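Local coordinates for structural polyprotein, VP3 (Israeli acute paralysis virus, PDB 5CDD) that probably serves as a structural component of the virus capsid, being one piece cut from the structural polyprotein and found here assembled in pentamers, at residues Cys60-Thr73 and Asp254-Val267. Numbering follows the deposited sequence.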
loop_
_atom_site.group_PDB
_atom_site.type_symbol
_atom_site.label_atom_id
_atom_site.label_comp_id
_atom_site.label_asym_id
_atom_site.label_seq_id
_atom_site.Cartn_x
_atom_site.Cartn_y
_atom_site.Cartn_z
ATOM N N CYS B 60 3.956 -33.288 -31.899
ATOM C CA CYS B 60 4.605 -34.591 -31.818
ATOM C C CYS B 60 3.598 -35.731 -31.883
ATOM O O CYS B 60 3.974 -36.885 -32.075
ATOM C CB CYS B 60 5.408 -34.701 -30.524
ATOM S SG CYS B 60 6.770 -33.532 -30.403
ATOM N N GLY B 61 2.321 -35.402 -31.714
ATOM C CA GLY B 61 1.281 -36.413 -31.758
ATOM C C GLY B 61 0.774 -36.652 -33.166
ATOM O O GLY B 61 -0.033 -37.551 -33.404
ATOM N N ASN B 62 1.247 -35.835 -34.102
ATOM C CA ASN B 62 0.856 -35.953 -35.499
ATOM C C ASN B 62 1.510 -37.211 -36.070
ATOM O O ASN B 62 2.733 -37.322 -36.108
ATOM C CB ASN B 62 1.324 -34.722 -36.275
ATOM C CG ASN B 62 0.783 -34.684 -37.685
ATOM O OD1 ASN B 62 0.808 -35.684 -38.395
ATOM N ND2 ASN B 62 0.301 -33.522 -38.104
ATOM N N PRO B 63 0.700 -38.187 -36.504
ATOM C CA PRO B 63 1.226 -39.435 -37.067
ATOM C C PRO B 63 1.855 -39.266 -38.448
ATOM O O PRO B 63 1.442 -38.411 -39.233
ATOM C CB PRO B 63 -0.005 -40.340 -37.113
ATOM C CG PRO B 63 -0.886 -39.789 -36.030
ATOM C CD PRO B 63 -0.743 -38.308 -36.243
ATOM N N ALA B 64 2.852 -40.095 -38.738
ATOM C CA ALA B 64 3.535 -40.057 -40.025
ATOM C C ALA B 64 4.073 -41.445 -40.365
ATOM O O ALA B 64 4.469 -42.200 -39.475
ATOM C CB ALA B 64 4.675 -39.047 -39.989
ATOM N N VAL B 65 4.080 -41.779 -41.652
ATOM C CA VAL B 65 4.566 -43.080 -42.103
ATOM C C VAL B 65 6.081 -43.085 -42.296
ATOM O O VAL B 65 6.628 -42.253 -43.019
ATOM C CB VAL B 65 3.912 -43.485 -43.438
ATOM C CG1 VAL B 65 4.376 -44.856 -43.845
ATOM C CG2 VAL B 65 2.420 -43.488 -43.302
ATOM N N LYS B 66 6.753 -44.030 -41.647
ATOM C CA LYS B 66 8.198 -44.150 -41.757
ATOM C C LYS B 66 8.590 -45.352 -42.612
ATOM O O LYS B 66 9.633 -45.337 -43.270
ATOM C CB LYS B 66 8.828 -44.274 -40.365
ATOM C CG LYS B 66 8.800 -42.996 -39.537
ATOM C CD LYS B 66 9.754 -41.936 -40.082
ATOM C CE LYS B 66 11.208 -42.376 -39.991
ATOM N NZ LYS B 66 12.153 -41.329 -40.470
ATOM N N HIS B 67 7.751 -46.386 -42.614
ATOM C CA HIS B 67 8.040 -47.588 -43.386
ATOM C C HIS B 67 6.833 -48.209 -44.079
ATOM O O HIS B 67 5.705 -48.121 -43.597
ATOM C CB HIS B 67 8.663 -48.654 -42.483
ATOM C CG HIS B 67 9.850 -48.179 -41.710
ATOM N ND1 HIS B 67 11.002 -47.730 -42.318
ATOM C CD2 HIS B 67 10.062 -48.078 -40.377
ATOM C CE1 HIS B 67 11.873 -47.371 -41.391
ATOM N NE2 HIS B 67 11.327 -47.572 -40.205
ATOM N N VAL B 68 7.098 -48.839 -45.218
ATOM C CA VAL B 68 6.090 -49.543 -45.998
ATOM C C VAL B 68 6.814 -50.807 -46.453
ATOM O O VAL B 68 7.326 -50.881 -47.569
ATOM C CB VAL B 68 5.632 -48.740 -47.238
ATOM C CG1 VAL B 68 4.596 -49.539 -48.011
ATOM C CG2 VAL B 68 5.039 -47.409 -46.810
ATOM N N LEU B 69 6.866 -51.793 -45.562
ATOM C CA LEU B 69 7.549 -53.055 -45.822
ATOM C C LEU B 69 6.774 -54.017 -46.717
ATOM O O LEU B 69 5.575 -53.852 -46.944
ATOM C CB LEU B 69 7.850 -53.748 -44.493
ATOM C CG LEU B 69 8.484 -52.885 -43.399
ATOM C CD1 LEU B 69 8.524 -53.675 -42.104
ATOM C CD2 LEU B 69 9.879 -52.447 -43.811
ATOM N N THR B 70 7.479 -55.026 -47.221
ATOM C CA THR B 70 6.877 -56.043 -48.075
ATOM C C THR B 70 7.037 -57.400 -47.401
ATOM O O THR B 70 8.154 -57.863 -47.162
ATOM C CB THR B 70 7.551 -56.101 -49.467
ATOM O OG1 THR B 70 7.442 -54.824 -50.110
ATOM C CG2 THR B 70 6.876 -57.153 -50.338
ATOM N N TRP B 71 5.914 -58.028 -47.077
ATOM C CA TRP B 71 5.934 -59.334 -46.441
ATOM C C TRP B 71 5.453 -60.364 -47.457
ATOM O O TRP B 71 4.301 -60.342 -47.889
ATOM C CB TRP B 71 5.038 -59.321 -45.199
ATOM C CG TRP B 71 5.029 -60.607 -44.428
ATOM C CD1 TRP B 71 5.967 -61.601 -44.469
ATOM C CD2 TRP B 71 4.054 -61.017 -43.461
ATOM N NE1 TRP B 71 5.636 -62.603 -43.588
ATOM C CE2 TRP B 71 4.468 -62.269 -42.956
ATOM C CE3 TRP B 71 2.872 -60.445 -42.972
ATOM C CZ2 TRP B 71 3.738 -62.962 -41.982
ATOM C CZ3 TRP B 71 2.147 -61.134 -42.004
ATOM C CH2 TRP B 71 2.586 -62.379 -41.519
ATOM N N LYS B 72 6.356 -61.259 -47.846
ATOM C CA LYS B 72 6.054 -62.293 -48.829
ATOM C C LYS B 72 5.767 -63.631 -48.173
ATOM O O LYS B 72 6.170 -63.878 -47.038
ATOM C CB LYS B 72 7.238 -62.468 -49.780
ATOM C CG LYS B 72 7.747 -61.181 -50.385
ATOM C CD LYS B 72 9.040 -61.417 -51.137
ATOM C CE LYS B 72 9.611 -60.110 -51.651
ATOM N NZ LYS B 72 10.920 -60.309 -52.329
ATOM N N THR B 73 5.073 -64.496 -48.901
ATOM C CA THR B 73 4.766 -65.820 -48.394
ATOM C C THR B 73 6.080 -66.598 -48.396
ATOM O O THR B 73 6.171 -67.697 -47.857
ATOM C CB THR B 73 3.732 -66.523 -49.292
ATOM O OG1 THR B 73 4.243 -66.610 -50.626
ATOM C CG2 THR B 73 2.423 -65.737 -49.306
ATOM N N ASP B 254 0.641 -62.670 -53.407
ATOM C CA ASP B 254 1.524 -63.410 -52.515
ATOM C C ASP B 254 2.265 -62.400 -51.643
ATOM O O ASP B 254 3.267 -62.726 -50.999
ATOM C CB ASP B 254 2.528 -64.235 -53.322
ATOM C CG ASP B 254 3.409 -63.375 -54.206
ATOM O OD1 ASP B 254 2.860 -62.646 -55.059
ATOM O OD2 ASP B 254 4.648 -63.426 -54.047
ATOM N N ASN B 255 1.755 -61.172 -51.634
ATOM C CA ASN B 255 2.334 -60.085 -50.852
ATOM C C ASN B 255 1.312 -59.395 -49.969
ATOM O O ASN B 255 0.104 -59.574 -50.118
ATOM C CB ASN B 255 2.944 -59.028 -51.765
ATOM C CG ASN B 255 4.293 -59.428 -52.303
ATOM O OD1 ASN B 255 4.933 -58.664 -53.019
ATOM N ND2 ASN B 255 4.738 -60.631 -51.961
ATOM N N VAL B 256 1.837 -58.590 -49.055
ATOM C CA VAL B 256 1.057 -57.802 -48.115
ATOM C C VAL B 256 2.017 -56.705 -47.698
ATOM O O VAL B 256 3.195 -56.971 -47.460
ATOM C CB VAL B 256 0.658 -58.606 -46.854
ATOM C CG1 VAL B 256 -0.336 -59.684 -47.216
ATOM C CG2 VAL B 256 1.889 -59.222 -46.210
ATOM N N SER B 257 1.534 -55.472 -47.634
ATOM C CA SER B 257 2.391 -54.374 -47.231
ATOM C C SER B 257 2.190 -54.089 -45.755
ATOM O O SER B 257 1.076 -54.189 -45.237
ATOM C CB SER B 257 2.078 -53.123 -48.049
ATOM O OG SER B 257 2.347 -53.342 -49.421
ATOM N N ILE B 258 3.280 -53.758 -45.079
ATOM C CA ILE B 258 3.224 -53.436 -43.663
ATOM C C ILE B 258 3.581 -51.965 -43.502
ATOM O O ILE B 258 4.731 -51.570 -43.692
ATOM C CB ILE B 258 4.211 -54.293 -42.853
ATOM C CG1 ILE B 258 3.924 -55.773 -43.098
ATOM C CG2 ILE B 258 4.085 -53.971 -41.370
ATOM C CD1 ILE B 258 4.878 -56.700 -42.401
ATOM N N VAL B 259 2.582 -51.154 -43.173
ATOM C CA VAL B 259 2.793 -49.724 -42.988
ATOM C C VAL B 259 3.071 -49.429 -41.519
ATOM O O VAL B 259 2.406 -49.965 -40.632
ATOM C CB VAL B 259 1.557 -48.920 -43.442
ATOM C CG1 VAL B 259 1.837 -47.430 -43.337
ATOM C CG2 VAL B 259 1.194 -49.292 -44.866
ATOM N N VAL B 260 4.060 -48.576 -41.267
ATOM C CA VAL B 260 4.426 -48.219 -39.902
ATOM C C VAL B 260 4.349 -46.715 -39.667
ATOM O O VAL B 260 5.037 -45.938 -40.331
ATOM C CB VAL B 260 5.856 -48.689 -39.570
ATOM C CG1 VAL B 260 6.193 -48.348 -38.127
ATOM C CG2 VAL B 260 5.979 -50.184 -39.810
ATOM N N TRP B 261 3.505 -46.313 -38.720
ATOM C CA TRP B 261 3.341 -44.905 -38.378
ATOM C C TRP B 261 4.101 -44.615 -37.089
ATOM O O TRP B 261 4.222 -45.484 -36.227
ATOM C CB TRP B 261 1.863 -44.562 -38.183
ATOM C CG TRP B 261 1.029 -44.716 -39.419
ATOM C CD1 TRP B 261 0.648 -45.886 -40.015
ATOM C CD2 TRP B 261 0.466 -43.661 -40.208
ATOM N NE1 TRP B 261 -0.119 -45.624 -41.126
ATOM C CE2 TRP B 261 -0.246 -44.267 -41.268
ATOM C CE3 TRP B 261 0.495 -42.262 -40.124
ATOM C CZ2 TRP B 261 -0.925 -43.520 -42.237
ATOM C CZ3 TRP B 261 -0.182 -41.520 -41.088
ATOM C CH2 TRP B 261 -0.882 -42.152 -42.130
ATOM N N LYS B 262 4.605 -43.391 -36.959
ATOM C CA LYS B 262 5.360 -43.006 -35.772
ATOM C C LYS B 262 4.955 -41.645 -35.214
ATOM O O LYS B 262 4.682 -40.706 -35.963
ATOM C CB LYS B 262 6.858 -42.996 -36.095
ATOM C CG LYS B 262 7.743 -42.528 -34.950
ATOM C CD LYS B 262 9.207 -42.477 -35.359
ATOM C CE LYS B 262 10.082 -41.992 -34.212
ATOM N NZ LYS B 262 11.530 -41.994 -34.558
ATOM N N TRP B 263 4.917 -41.553 -33.888
ATOM C CA TRP B 263 4.581 -40.311 -33.198
ATOM C C TRP B 263 4.896 -40.496 -31.714
ATOM O O TRP B 263 5.142 -41.616 -31.267
ATOM C CB TRP B 263 3.106 -39.943 -33.423
ATOM C CG TRP B 263 2.108 -40.728 -32.627
ATOM C CD1 TRP B 263 1.656 -40.444 -31.369
ATOM C CD2 TRP B 263 1.436 -41.927 -33.034
ATOM N NE1 TRP B 263 0.743 -41.391 -30.968
ATOM C CE2 TRP B 263 0.591 -42.313 -31.970
ATOM C CE3 TRP B 263 1.468 -42.713 -34.193
ATOM C CZ2 TRP B 263 -0.219 -43.454 -32.031
ATOM C CZ3 TRP B 263 0.661 -43.850 -34.254
ATOM C CH2 TRP B 263 -0.169 -44.206 -33.177
ATOM N N ALA B 264 4.907 -39.404 -30.956
ATOM C CA ALA B 264 5.227 -39.483 -29.532
ATOM C C ALA B 264 4.166 -38.891 -28.611
ATOM O O ALA B 264 3.337 -38.081 -29.027
ATOM C CB ALA B 264 6.568 -38.805 -29.273
ATOM N N GLU B 265 4.207 -39.307 -27.349
ATOM C CA GLU B 265 3.271 -38.824 -26.340
ATOM C C GLU B 265 4.032 -38.640 -25.033
ATOM O O GLU B 265 5.114 -39.197 -24.862
ATOM C CB GLU B 265 2.135 -39.823 -26.142
ATOM C CG GLU B 265 1.513 -40.303 -27.440
ATOM C CD GLU B 265 0.265 -41.133 -27.219
ATOM O OE1 GLU B 265 0.239 -41.929 -26.258
ATOM O OE2 GLU B 265 -0.686 -40.998 -28.019
ATOM N N ASP B 266 3.463 -37.864 -24.115
ATOM C CA ASP B 266 4.103 -37.595 -22.833
ATOM C C ASP B 266 5.509 -37.080 -23.126
ATOM O O ASP B 266 6.487 -37.509 -22.513
ATOM C CB ASP B 266 4.174 -38.873 -21.996
ATOM C CG ASP B 266 2.811 -39.500 -21.780
ATOM O OD1 ASP B 266 1.894 -38.782 -21.324
ATOM O OD2 ASP B 266 2.657 -40.710 -22.068
ATOM N N VAL B 267 5.586 -36.150 -24.072
ATOM C CA VAL B 267 6.849 -35.570 -24.496
ATOM C C VAL B 267 7.361 -34.456 -23.600
ATOM O O VAL B 267 6.592 -33.646 -23.086
ATOM C CB VAL B 267 6.739 -35.009 -25.932
ATOM C CG1 VAL B 267 8.070 -34.422 -26.368
ATOM C CG2 VAL B 267 6.302 -36.102 -26.887
#
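Val65 lies against Trp261, and His67 and Leu69 pair with Val260 and Ile258, where strands 64-72 and 255-265 run antiparallel at 158°, their axes approaching to 4.4 Å. Backbone bonds join them as rungs, among them Lys66 N to Val260 O at 2.9 Å and Trp71 N to Val256 O. A classic beta bulge interrupts the ladder: Lys66 and His67 both stand opposite Val260, and the register shifts by one. Val65, Val68 and Thr70 share one face of the sheet with Trp261, Val259 and Ser257. There Val65 CG2 sits over the centre of the six-membered ring of Trp261, 3.4 Å from its centroid, a CH-pi contact. With CG1 anti to the backbone N (chi1 -177°), Val65 turns that other methyl to Val259 CG1, 3.7 Å away. Arg140 makes a cation-pi contact with the same indole. This pairing belongs to the jelly-roll beta-sandwich of picorna-like capsid proteins; strand 132-144 flanks 255-265 on its other edge, and a neighbouring capsid chain packs Thr117 on Val65 and Trp261. On the reverse face, Leu69 CB meets Ile258 CB at 4.0 Å, while Ile258 CD1 reaches Trp71 CB. Beside the bulge the side chains of Lys66 and Lys262 cross obliquely, with Lys66 CG 4.0 Å from Lys262 CB; both ammonium groups salt-bridge Glu124, which probably offsets their like charges, and Lys66 NZ also bonds Ser99. Towards the 60-63 end, Pro63 CB lies 3.6 Å from Trp261 CE3 and also touches Trp263. At the far end Asp254 O accepts from Thr73 N and Asn255 ND2, which arrive from opposite faces of its carbonyl plane.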